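Local coordinates for putative glutathione S-transferase (Corynebacterium glutamicum, PDB 3M1G), which probably catalyses glutathione-dependent transferase reactions, as a putative glutathione S-transferase of the ECM4-like, Omega-like group, at residues Arg247-Leu252 against Pro287-Thr292; Arg234-Met237 against Glu243-Ile246; Arg218-Leu223 against Gly266-Thr271. One frame throughout, in Å; residues are numbered along the deposited sequence.

How the interactions relate
All three contacts lie in the helical C-terminal domain and meet around helix 243-253. From the N terminus, 218-223 on helix 209-229 comes first; interaction 3 closes the long loop that ends at 266-271. Nested inside that loop, interaction 2 makes a short closure, bringing 234-237 back to the first turn of helix 243-253. The same helix continues directly into 247-252, so interaction 1 opens just after interaction 2 closes, and it crosses interaction 3 because 287-292 follows 266-271. L248 packs on L236 and F289 on I246, joining interactions 1 and 2; L252 touches I270 and L223, joining 1 to 3. Interactions 2 and 3 do not touch.

Interaction 1 (Arg247-Leu252 against Pro287-Thr292); sequences RLYPTL and PGFGDT
Y249 extends its ring straight out from helix 243-253 because CG lies opposite the backbone nitrogen (chi1 173°), while F289 turns its ring back beside its own nitrogen (chi1 -72°), and the two rings meet as a T-shaped, edge-to-face pair. The contact is buried near the centre of the chain, on the side of the helical glutathione transferase C-terminal domain that faces helix 71-83, where the loop 287-292 leads from helix 274-284 toward helix 295-305. The ring centroids are 5.0 Å apart and the planes stand at 83°. F289 CD2 sits over the middle of the tyrosine face and comes to 3.7 Å from Y249 CG, so an aromatic C-H points into the pi cloud. F289 CB adds a CH-pi contact over the same ring, 4.3 Å from its centroid. A large aromatic ring at Y249 fills the place between the loop, L283 and F284 of helix 274-284, and I78 of helix 71-83.

The loop has its own constraints. G288 has a positive phi, at which a side chain would be jammed against the preceding carbonyl oxygen, hence glycine. Its N-H makes a weak bond to D291 OD1, while D291 OD2 pairs with R81 of helix 71-83, tying the loop to the thioredoxin-like half of the protein. T292 N closes a turn on F289 O at 3.0 Å. In the helix, P250 has no N-H and T251 N bonds only weakly, to L248 O, so the helix kinks; R247 O, which T251 N would otherwise meet, accepts from N197 ND2.

Tyrosine suits the place because its hydroxyl has a partner at the far end of the ring: Y249 OH hydrogen-bonds with T293 OG1 and lies 3.4 Å from F289 C.

Interaction 2 (Arg234-Met237 against Glu243-Ile246); sequences RYLM and EADI
L236 and D245 come within 6.2 Å of each other, CA to CA, where the irregular segment 234-237 passes the first turn of helix 243-253. Y235 is extended, and the chain bends at L236 into helix-like angles (phi -57°, psi -39°), so that the L236 N-H faces the helix directly and the M237 N-H faces a water. L236 N donates to D245 OD1 at 3.0 Å, nearly straight (169°) and into the syn lone pair; Y279 OH binds the same oxygen. The water that takes the N-H of M237, a selenomethionine, also approaches D245 OD2, though that separation is short enough to be doubtful. Aspartate suits the site because two carboxylate oxygens can serve several donors in a buried place. The L236 side chain runs past D245 in the opposite direction, and its CD1 reaches A244 CB at 3.8 Å. A244, small and apolar, accepts both this methyl and M237 CG. D245 OD2 accepts from T242 N, one of the two bonds of a capping box, consistent with the Ser/Thr-X-X-Asp N-capping box of glutathione transferases.

Interaction 3 (Arg218-Leu223 against Gly266-Thr271); sequences RLWVAL and GRNKIT
Lying against W220, R267 is steadied by a bond from its NE to N268 OD1, 2.8 Å long with an N-H angle of 153°. The amide oxygen stays close to the guanidinium plane, so the bond helps fix the rotation of the group while leaving its face to the indole. NH2 forms a salt bridge with D224, one turn after W220 on the same helix, so the charged end is held from two directions.

The arginine meets the indole at two places. R267 CB lies over the five-membered ring, 3.6 Å from its centroid, in a CH-pi contact. Its CG starts opposite the backbone nitrogen, and a bend at chi3 (74°) brings the guanidinium to the CE3 rim of the six-membered ring, so that W220 CE3 lies over the centre of the guanidinium face. There R267 CZ is 3.3 Å from W220 CE3, with the two planes about 30° apart. Arginine suits this position because its stem lies on the aromatic face while the flat head overhangs the edge and turns its N-H groups to other partners. At the far end of the indole, the carbonyl O of N268 lies 3.6 Å from W220 CH2.

The indole is packed on both faces: L223 CD1 and L219 CG, from its own helix, lie on the face opposite the arginine. Its NE1 is bonded to C265 O, satisfying the buried indole N-H and holding the loop against the helix.

Beyond the contact, K269 and T271 bond to E272 of the second subunit, so the segment 266-271 also belongs to the dimer interface. It connects helix 255-259 with helix 274-284, and W220 pins it to helix 209-229, while I270 turns inward onto F255, L276 and L280 of those two helices.

Interaction 1 (Arg247-Leu252 against Pro287-Thr292)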
loop_
_atom_site.group_PDB
_atom_site.type_symbol
_atom_site.label_atom_id
_atom_site.label_comp_id
_atom_site.label_asym_id
_atom_site.label_seq_id
_atom_site.Cartn_x
_atom_site.Cartn_y
_atom_site.Cartn_z
ATOM N N ARG A 247 20.749 -8.268 -8.356
ATOM C CA ARG A 247 20.429 -8.595 -6.986
ATOM C C ARG A 247 19.415 -7.617 -6.356
ATOM O O ARG A 247 18.665 -8.001 -5.473
ATOM C CB ARG A 247 21.676 -8.632 -6.137
ATOM C CG ARG A 247 22.576 -9.772 -6.555
ATOM C CD ARG A 247 23.712 -9.956 -5.600
ATOM N NE ARG A 247 24.709 -10.871 -6.142
ATOM C CZ ARG A 247 25.742 -11.367 -5.463
ATOM N NH1 ARG A 247 26.584 -12.185 -6.079
ATOM N NH2 ARG A 247 25.953 -11.053 -4.187
ATOM N N LEU A 248 19.329 -6.394 -6.844
ATOM C CA LEU A 248 18.358 -5.427 -6.293
ATOM C C LEU A 248 16.959 -5.552 -6.964
ATOM O O LEU A 248 15.940 -5.554 -6.279
ATOM C CB LEU A 248 18.900 -4.009 -6.388
ATOM C CG LEU A 248 17.963 -2.871 -5.962
ATOM C CD1 LEU A 248 17.497 -3.056 -4.506
ATOM C CD2 LEU A 248 18.628 -1.510 -6.186
ATOM N N TYR A 249 16.934 -5.699 -8.286
ATOM C CA TYR A 249 15.702 -5.765 -9.054
ATOM C C TYR A 249 14.641 -6.693 -8.498
ATOM O O TYR A 249 13.495 -6.287 -8.384
ATOM C CB TYR A 249 16.002 -6.081 -10.519
ATOM C CG TYR A 249 14.818 -6.335 -11.379
ATOM C CD1 TYR A 249 14.139 -5.296 -11.991
ATOM C CD2 TYR A 249 14.358 -7.630 -11.592
ATOM C CE1 TYR A 249 13.045 -5.549 -12.796
ATOM C CE2 TYR A 249 13.272 -7.878 -12.392
ATOM C CZ TYR A 249 12.611 -6.826 -12.983
ATOM O OH TYR A 249 11.529 -7.106 -13.790
ATOM N N PRO A 250 15.005 -7.929 -8.110
ATOM C CA PRO A 250 13.958 -8.842 -7.664
ATOM C C PRO A 250 13.191 -8.355 -6.421
ATOM O O PRO A 250 12.009 -8.683 -6.282
ATOM C CB PRO A 250 14.728 -10.139 -7.369
ATOM C CG PRO A 250 15.919 -10.079 -8.334
ATOM C CD PRO A 250 16.307 -8.612 -8.247
ATOM N N THR A 251 13.852 -7.597 -5.545
ATOM C CA THR A 251 13.180 -7.001 -4.404
ATOM C C THR A 251 12.264 -5.834 -4.847
ATOM O O THR A 251 11.080 -5.782 -4.481
ATOM C CB THR A 251 14.170 -6.553 -3.304
ATOM O OG1 THR A 251 14.875 -7.713 -2.830
ATOM C CG2 THR A 251 13.380 -5.994 -2.085
ATOM N N LEU A 252 12.789 -4.941 -5.664
ATOM C CA LEU A 252 12.034 -3.760 -6.099
ATOM C C LEU A 252 10.804 -4.112 -6.936
ATOM O O LEU A 252 9.740 -3.507 -6.748
ATOM C CB LEU A 252 12.901 -2.762 -6.858
ATOM C CG LEU A 252 14.021 -2.066 -6.097
ATOM C CD1 LEU A 252 14.768 -1.099 -7.061
ATOM C CD2 LEU A 252 13.552 -1.339 -4.822
ATOM N N PRO A 287 15.621 -6.639 -21.731
ATOM C CA PRO A 287 15.580 -8.095 -21.851
ATOM C C PRO A 287 16.174 -8.810 -20.664
ATOM O O PRO A 287 17.158 -8.340 -20.099
ATOM C CB PRO A 287 16.413 -8.361 -23.130
ATOM C CG PRO A 287 16.162 -7.169 -23.954
ATOM C CD PRO A 287 16.130 -6.007 -22.961
ATOM N N GLY A 288 15.569 -9.935 -20.284
ATOM C CA GLY A 288 16.011 -10.699 -19.127
ATOM C C GLY A 288 15.261 -10.368 -17.839
ATOM O O GLY A 288 15.124 -11.212 -16.953
ATOM N N PHE A 289 14.754 -9.148 -17.756
ATOM C CA PHE A 289 14.161 -8.625 -16.513
ATOM C C PHE A 289 12.611 -8.808 -16.574
ATOM O O PHE A 289 12.073 -9.785 -16.025
ATOM C CB PHE A 289 14.601 -7.163 -16.312
ATOM C CG PHE A 289 16.061 -6.999 -15.928
ATOM C CD1 PHE A 289 17.045 -6.903 -16.893
ATOM C CD2 PHE A 289 16.442 -6.920 -14.597
ATOM C CE1 PHE A 289 18.378 -6.743 -16.553
ATOM C CE2 PHE A 289 17.800 -6.744 -14.230
ATOM C CZ PHE A 289 18.776 -6.672 -15.225
ATOM N N GLY A 290 11.912 -7.922 -17.276
ATOM C CA GLY A 290 10.461 -7.984 -17.360
ATOM C C GLY A 290 9.942 -9.269 -17.960
ATOM O O GLY A 290 8.891 -9.765 -17.556
ATOM N N ASP A 291 10.696 -9.844 -18.896
ATOM C CA ASP A 291 10.243 -11.044 -19.596
ATOM C C ASP A 291 10.513 -12.307 -18.794
ATOM O O ASP A 291 10.276 -13.396 -19.287
ATOM C CB ASP A 291 10.783 -11.094 -21.069
ATOM C CG ASP A 291 12.330 -11.260 -21.176
ATOM O OD1 ASP A 291 13.053 -11.331 -20.143
ATOM O OD2 ASP A 291 12.827 -11.336 -22.349
ATOM N N THR A 292 11.052 -12.176 -17.573
ATOM C CA THR A 292 11.097 -13.288 -16.644
ATOM C C THR A 292 10.238 -13.001 -15.363
ATOM O O THR A 292 10.322 -13.754 -14.359
ATOM C CB THR A 292 12.528 -13.624 -16.264
ATOM O OG1 THR A 292 13.140 -12.530 -15.561
ATOM C CG2 THR A 292 13.405 -13.964 -17.554
#

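Interaction 2 (Arg234-Met237 against Glu243-Ile246)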
loop_
_atom_site.group_PDB
_atom_site.type_symbol
_atom_site.label_atom_id
_atom_site.label_comp_id
_atom_site.label_asym_id
_atom_site.label_seq_id
_atom_site.Cartn_x
_atom_site.Cartn_y
_atom_site.Cartn_z
ATOM N N ARG A 234 23.269 6.082 -13.416
ATOM C CA ARG A 234 22.129 5.450 -14.063
ATOM C C ARG A 234 21.719 4.118 -13.390
ATOM O O ARG A 234 20.533 3.886 -13.125
ATOM C CB ARG A 234 22.387 5.231 -15.558
ATOM C CG ARG A 234 21.198 4.571 -16.195
ATOM C CD ARG A 234 20.862 5.085 -17.475
ATOM N NE ARG A 234 19.770 4.365 -18.120
ATOM C CZ ARG A 234 19.581 4.418 -19.434
ATOM N NH1 ARG A 234 20.432 5.108 -20.199
ATOM N NH2 ARG A 234 18.613 3.739 -20.006
ATOM N N TYR A 235 22.708 3.265 -13.113
ATOM C CA TYR A 235 22.508 1.999 -12.423
ATOM C C TYR A 235 23.403 2.008 -11.188
ATOM O O TYR A 235 24.155 2.953 -10.985
ATOM C CB TYR A 235 22.845 0.839 -13.358
ATOM C CG TYR A 235 22.077 0.884 -14.669
ATOM C CD1 TYR A 235 20.722 0.611 -14.718
ATOM C CD2 TYR A 235 22.703 1.241 -15.847
ATOM C CE1 TYR A 235 20.006 0.663 -15.912
ATOM C CE2 TYR A 235 22.011 1.303 -17.050
ATOM C CZ TYR A 235 20.676 0.996 -17.079
ATOM O OH TYR A 235 19.996 1.066 -18.261
ATOM N N LEU A 236 23.351 0.956 -10.375
ATOM C CA LEU A 236 24.038 0.977 -9.061
ATOM C C LEU A 236 25.525 1.259 -9.154
ATOM O O LEU A 236 26.065 1.947 -8.281
ATOM C CB LEU A 236 23.836 -0.314 -8.309
ATOM C CG LEU A 236 22.420 -0.494 -7.725
ATOM C CD1 LEU A 236 22.235 -1.937 -7.271
ATOM C CD2 LEU A 236 22.148 0.536 -6.587
HETATM N N MSE A 237 26.179 0.694 -10.181
HETATM C CA MSE A 237 27.606 0.853 -10.366
HETATM C C MSE A 237 27.943 1.733 -11.582
HETATM O O MSE A 237 28.999 1.566 -12.191
HETATM C CB MSE A 237 28.272 -0.515 -10.522
HETATM C CG MSE A 237 27.914 -1.527 -9.438
HETATM SE SE MSE A 237 28.298 -0.883 -7.623
HETATM C CE MSE A 237 30.128 -0.571 -7.823
ATOM N N GLU A 243 25.826 -7.166 -12.006
ATOM C CA GLU A 243 25.352 -8.082 -10.989
ATOM C C GLU A 243 24.592 -7.411 -9.833
ATOM O O GLU A 243 23.625 -7.986 -9.331
ATOM C CB GLU A 243 26.555 -8.854 -10.423
ATOM C CG GLU A 243 26.315 -9.755 -9.223
ATOM C CD GLU A 243 25.771 -11.166 -9.569
ATOM O OE1 GLU A 243 25.769 -11.538 -10.759
ATOM O OE2 GLU A 243 25.385 -11.904 -8.618
ATOM N N ALA A 244 25.093 -6.276 -9.348
ATOM C CA ALA A 244 24.414 -5.515 -8.284
ATOM C C ALA A 244 22.949 -5.190 -8.584
ATOM O O ALA A 244 22.077 -5.329 -7.719
ATOM C CB ALA A 244 25.222 -4.211 -7.954
ATOM N N ASP A 245 22.664 -4.792 -9.826
ATOM C CA ASP A 245 21.292 -4.480 -10.255
ATOM C C ASP A 245 20.435 -5.750 -10.325
ATOM O O ASP A 245 19.247 -5.762 -9.951
ATOM C CB ASP A 245 21.330 -3.760 -11.604
ATOM C CG ASP A 245 22.213 -2.545 -11.596
ATOM O OD1 ASP A 245 21.906 -1.578 -10.847
ATOM O OD2 ASP A 245 23.226 -2.542 -12.362
ATOM N N ILE A 246 21.052 -6.868 -10.725
ATOM C CA ILE A 246 20.364 -8.123 -10.784
ATOM C C ILE A 246 19.980 -8.643 -9.381
ATOM O O ILE A 246 18.995 -9.372 -9.245
ATOM C CB ILE A 246 21.221 -9.101 -11.569
ATOM C CG1 ILE A 246 21.249 -8.609 -13.053
ATOM C CG2 ILE A 246 20.704 -10.530 -11.449
ATOM C CD1 ILE A 246 22.403 -9.048 -13.815
HETATM O O HOH W 1 25.377 -1.258 -12.273
#

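Interaction 3 (Arg218-Leu223 against Gly266-Thr271)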
loop_
_atom_site.group_PDB
_atom_site.type_symbol
_atom_site.label_atom_id
_atom_site.label_comp_id
_atom_site.label_asym_id
_atom_site.label_seq_id
_atom_site.Cartn_x
_atom_site.Cartn_y
_atom_site.Cartn_z
ATOM N N ARG A 218 15.340 0.117 9.435
ATOM C CA ARG A 218 16.511 -0.305 8.654
ATOM C C ARG A 218 16.239 -0.333 7.157
ATOM O O ARG A 218 17.053 0.130 6.357
ATOM C CB ARG A 218 17.032 -1.668 9.135
ATOM C CG ARG A 218 17.849 -1.569 10.442
ATOM C CD ARG A 218 18.202 -2.954 10.989
ATOM N NE ARG A 218 19.078 -3.729 10.081
ATOM C CZ ARG A 218 19.479 -4.978 10.324
ATOM N NH1 ARG A 218 19.058 -5.621 11.403
ATOM N NH2 ARG A 218 20.270 -5.601 9.483
ATOM N N LEU A 219 15.091 -0.863 6.766
ATOM C CA LEU A 219 14.758 -0.960 5.347
ATOM C C LEU A 219 14.746 0.434 4.708
ATOM O O LEU A 219 15.294 0.646 3.616
ATOM C CB LEU A 219 13.397 -1.651 5.162
ATOM C CG LEU A 219 12.778 -1.647 3.780
ATOM C CD1 LEU A 219 13.615 -2.464 2.793
ATOM C CD2 LEU A 219 11.313 -2.189 3.831
ATOM N N TRP A 220 14.134 1.390 5.387
ATOM C CA TRP A 220 13.964 2.712 4.792
ATOM C C TRP A 220 15.213 3.590 4.799
ATOM O O TRP A 220 15.373 4.427 3.904
ATOM C CB TRP A 220 12.692 3.420 5.374
ATOM C CG TRP A 220 11.492 2.791 4.712
ATOM C CD1 TRP A 220 10.654 1.842 5.240
ATOM C CD2 TRP A 220 11.064 2.996 3.378
ATOM N NE1 TRP A 220 9.747 1.440 4.303
ATOM C CE2 TRP A 220 9.973 2.125 3.147
ATOM C CE3 TRP A 220 11.486 3.838 2.343
ATOM C CZ2 TRP A 220 9.289 2.101 1.953
ATOM C CZ3 TRP A 220 10.812 3.794 1.134
ATOM C CH2 TRP A 220 9.733 2.930 0.951
ATOM N N VAL A 221 16.086 3.411 5.788
ATOM C CA VAL A 221 17.420 4.034 5.758
ATOM C C VAL A 221 18.136 3.549 4.474
ATOM O O VAL A 221 18.722 4.361 3.744
ATOM C CB VAL A 221 18.278 3.661 7.006
ATOM C CG1 VAL A 221 19.750 3.936 6.760
ATOM C CG2 VAL A 221 17.801 4.433 8.305
ATOM N N ALA A 222 18.044 2.258 4.173
ATOM C CA ALA A 222 18.720 1.735 2.990
ATOM C C ALA A 222 18.040 2.165 1.684
ATOM O O ALA A 222 18.724 2.516 0.720
ATOM C CB ALA A 222 18.854 0.199 3.050
ATOM N N LEU A 223 16.709 2.132 1.620
ATOM C CA LEU A 223 16.024 2.613 0.401
ATOM C C LEU A 223 16.292 4.101 0.144
ATOM O O LEU A 223 16.435 4.546 -1.018
ATOM C CB LEU A 223 14.525 2.313 0.443
ATOM C CG LEU A 223 14.110 0.826 0.363
ATOM C CD1 LEU A 223 12.573 0.645 0.579
ATOM C CD2 LEU A 223 14.542 0.151 -0.951
ATOM N N GLY A 266 5.329 -0.624 3.577
ATOM C CA GLY A 266 4.909 0.617 2.909
ATOM C C GLY A 266 4.989 1.970 3.582
ATOM O O GLY A 266 3.949 2.588 3.819
ATOM N N ARG A 267 6.203 2.516 3.778
ATOM C CA ARG A 267 6.320 3.949 4.082
ATOM C C ARG A 267 5.803 4.743 2.890
ATOM O O ARG A 267 5.148 5.757 3.055
ATOM C CB ARG A 267 7.748 4.416 4.332
ATOM C CG ARG A 267 7.797 5.876 4.824
ATOM C CD ARG A 267 9.218 6.405 4.934
ATOM N NE ARG A 267 9.757 6.664 3.592
ATOM C CZ ARG A 267 11.021 6.999 3.337
ATOM N NH1 ARG A 267 11.914 7.064 4.313
ATOM N NH2 ARG A 267 11.408 7.223 2.084
ATOM N N ASN A 268 6.150 4.258 1.708
ATOM C CA ASN A 268 5.854 4.863 0.432
ATOM C C ASN A 268 5.817 3.729 -0.557
ATOM O O ASN A 268 6.391 2.669 -0.290
ATOM C CB ASN A 268 7.001 5.761 -0.031
ATOM C CG ASN A 268 7.075 7.048 0.709
ATOM O OD1 ASN A 268 8.027 7.283 1.467
ATOM N ND2 ASN A 268 6.121 7.949 0.433
ATOM N N LYS A 269 5.163 3.947 -1.701
ATOM C CA LYS A 269 5.264 3.004 -2.807
ATOM C C LYS A 269 6.572 3.358 -3.555
ATOM O O LYS A 269 7.036 4.502 -3.509
ATOM C CB LYS A 269 4.069 3.100 -3.773
ATOM C CG LYS A 269 2.780 2.412 -3.276
ATOM C CD LYS A 269 1.550 2.716 -4.136
ATOM C CE LYS A 269 1.652 2.028 -5.519
ATOM N NZ LYS A 269 0.404 2.113 -6.321
ATOM N N ILE A 270 7.141 2.387 -4.267
ATOM C CA ILE A 270 8.283 2.689 -5.122
ATOM C C ILE A 270 7.909 3.731 -6.164
ATOM O O ILE A 270 8.742 4.562 -6.518
ATOM C CB ILE A 270 8.886 1.429 -5.786
ATOM C CG1 ILE A 270 9.386 0.430 -4.730
ATOM C CG2 ILE A 270 10.056 1.812 -6.727
ATOM C CD1 ILE A 270 10.390 0.970 -3.675
ATOM N N THR A 271 6.658 3.717 -6.647
ATOM C CA THR A 271 6.169 4.749 -7.591
ATOM C C THR A 271 6.337 6.167 -7.060
ATOM O O THR A 271 6.409 7.098 -7.845
ATOM C CB THR A 271 4.687 4.525 -7.958
ATOM O OG1 THR A 271 3.915 4.608 -6.758
ATOM C CG2 THR A 271 4.506 3.086 -8.620
#